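Local coordinates for cytoplasmic protein (Cryptococcus neoformans var. grubii serotype A, PDB 7LPO) that probably hydrolyses steryl beta-glucosides, as a sterylglucosidase of glycoside hydrolase family 5, at residues A[561-565]-A[677-681]. Residues are numbered along the deposited sequence; the frame is centred on the assembly and turned at random.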
loop_
_atom_site.group_PDB
_atom_site.type_symbol
_atom_site.label_atom_id
_atom_site.label_comp_id
_atom_site.label_asym_id
_atom_site.label_seq_id
_atom_site.Cartn_x
_atom_site.Cartn_y
_atom_site.Cartn_z
ATOM N N ASP A 561 3.433 -17.997 -2.355
ATOM C CA ASP A 561 3.056 -19.382 -2.611
ATOM C C ASP A 561 3.692 -20.261 -1.527
ATOM O O ASP A 561 3.609 -19.888 -0.354
ATOM C CB ASP A 561 3.447 -19.759 -4.041
ATOM C CG ASP A 561 2.543 -19.142 -5.095
ATOM O OD1 ASP A 561 1.498 -18.559 -4.731
ATOM O OD2 ASP A 561 2.881 -19.259 -6.305
ATOM N N GLY A 562 4.339 -21.374 -1.858
ATOM C CA GLY A 562 4.899 -22.240 -0.854
ATOM C C GLY A 562 3.842 -22.664 0.136
ATOM O O GLY A 562 2.689 -22.921 -0.224
ATOM N N PRO A 563 4.215 -22.734 1.416
ATOM C CA PRO A 563 3.216 -23.020 2.454
ATOM C C PRO A 563 2.378 -21.817 2.838
ATOM O O PRO A 563 1.429 -21.979 3.619
ATOM C CB PRO A 563 4.073 -23.485 3.637
ATOM C CG PRO A 563 5.359 -22.677 3.477
ATOM C CD PRO A 563 5.579 -22.614 1.974
ATOM N N ASN A 564 2.704 -20.619 2.338
ATOM C CA ASN A 564 1.990 -19.420 2.763
ATOM C C ASN A 564 0.607 -19.348 2.125
ATOM O O ASN A 564 -0.373 -19.043 2.806
ATOM C CB ASN A 564 2.815 -18.173 2.429
ATOM C CG ASN A 564 4.133 -18.127 3.191
ATOM O OD1 ASN A 564 4.229 -18.625 4.307
ATOM N ND2 ASN A 564 5.148 -17.521 2.593
ATOM N N CYS A 565 0.514 -19.603 0.818
ATOM C CA CYS A 565 -0.761 -19.616 0.092
ATOM C C CYS A 565 -1.581 -18.354 0.374
ATOM O O CYS A 565 -2.758 -18.408 0.741
ATOM C CB CYS A 565 -1.560 -20.879 0.434
ATOM S SG CYS A 565 -0.801 -22.434 -0.138
ATOM N N PRO A 677 -5.914 -24.883 1.617
ATOM C CA PRO A 677 -4.681 -24.856 0.818
ATOM C C PRO A 677 -3.487 -25.184 1.697
ATOM O O PRO A 677 -3.290 -24.581 2.753
ATOM C CB PRO A 677 -4.618 -23.415 0.287
ATOM C CG PRO A 677 -6.004 -22.861 0.441
ATOM C CD PRO A 677 -6.603 -23.578 1.628
ATOM N N GLU A 678 -2.683 -26.148 1.261
ATOM C CA GLU A 678 -1.496 -26.545 2.008
ATOM C C GLU A 678 -0.203 -26.061 1.370
ATOM O O GLU A 678 0.671 -25.545 2.075
ATOM C CB GLU A 678 -1.451 -28.073 2.168
ATOM C CG GLU A 678 -0.278 -28.551 3.007
ATOM C CD GLU A 678 -0.687 -29.511 4.104
ATOM O OE1 GLU A 678 -0.255 -30.678 4.053
ATOM O OE2 GLU A 678 -1.436 -29.102 5.016
ATOM N N ARG A 679 -0.048 -26.215 0.055
ATOM C CA ARG A 679 1.202 -25.833 -0.592
ATOM C C ARG A 679 0.973 -25.532 -2.069
ATOM O O ARG A 679 0.252 -26.262 -2.756
ATOM C CB ARG A 679 2.268 -26.936 -0.457
ATOM C CG ARG A 679 3.662 -26.371 -0.578
ATOM C CD ARG A 679 4.804 -27.356 -0.724
ATOM N NE ARG A 679 5.915 -26.611 -1.325
ATOM C CZ ARG A 679 6.788 -25.862 -0.650
ATOM N NH1 ARG A 679 6.726 -25.780 0.673
ATOM N NH2 ARG A 679 7.734 -25.192 -1.305
ATOM N N ILE A 680 1.613 -24.469 -2.553
ATOM C CA ILE A 680 1.596 -24.121 -3.969
ATOM C C ILE A 680 3.025 -23.957 -4.452
ATOM O O ILE A 680 3.832 -23.287 -3.798
ATOM C CB ILE A 680 0.821 -22.824 -4.247
ATOM C CG1 ILE A 680 -0.658 -22.991 -3.932
ATOM C CG2 ILE A 680 1.011 -22.415 -5.703
ATOM C CD1 ILE A 680 -1.351 -21.670 -3.695
ATOM N N ASP A 681 3.326 -24.536 -5.615
ATOM C CA ASP A 681 4.633 -24.408 -6.242
ATOM C C ASP A 681 4.431 -24.190 -7.732
ATOM O O ASP A 681 3.687 -24.933 -8.378
ATOM C CB ASP A 681 5.497 -25.654 -6.009
ATOM C CG ASP A 681 5.981 -25.778 -4.573
ATOM O OD1 ASP A 681 6.715 -24.883 -4.094
ATOM O OD2 ASP A 681 5.643 -26.786 -3.923
HETATM O O HOH W 1 0.340 -24.485 4.633
#
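Gly-562 and Ile-680 pair through their backbones as a single antiparallel, hydrogen-bonded bridge, and the contact illustrates how a loop can dock on the outer strand of a neighbouring sheet. Ile-680 N reaches Gly-562 O at 3.0 Å in a nearly straight bond, whereas the return bond from Gly-562 N to Ile-680 O, 2.8 Å long, is bent to 129° and weak. Gly-562 O also receives a CA-H...O contact from Arg-679 CA at 3.3 Å.

Side chains close around this bridge from two sides. Cys-565 SG, turned anti to its own carbonyl carbon (chi1 -66°), points at the strand and touches Ile-680 CD1 at 3.7 Å, with Pro-677 CB beside it. The other branch of the isoleucine, CG2, lies 3.7 Å from Asp-561 CG. On the other side, the extended Arg-679 chain lays its guanidinium over the loop: Gly-562 CA sits over the centre of one face, and Pro-563 CD approaches NH1 obliquely at 3.6 Å. Asp-681 fixes the rotation of that group side-on, OD2 taking NE at 2.6 Å in the guanidinium plane and OD1 taking NH2.

Further out, one water donates to both Pro-563 O and Glu-678 O, extending the contact beyond the bridge. Asp-561 forms salt bridges with Arg-39 and Arg-667, while its backbone O accepts Asn-564 N, closing the turn. Glu-678 and Arg-679, both facing Ala-692, form a classic beta bulge in the strand.

The loop between helix 547-559 and strand 567-570 thus meets the C-terminal beta domain through mixed chemistry: backbone bonds give the register, the cysteine sulfur, with Ile-680 and Pro-677, supplies apolar contact, and the buried carboxylate of Asp-561 is probably stabilised as an anion by its two arginines.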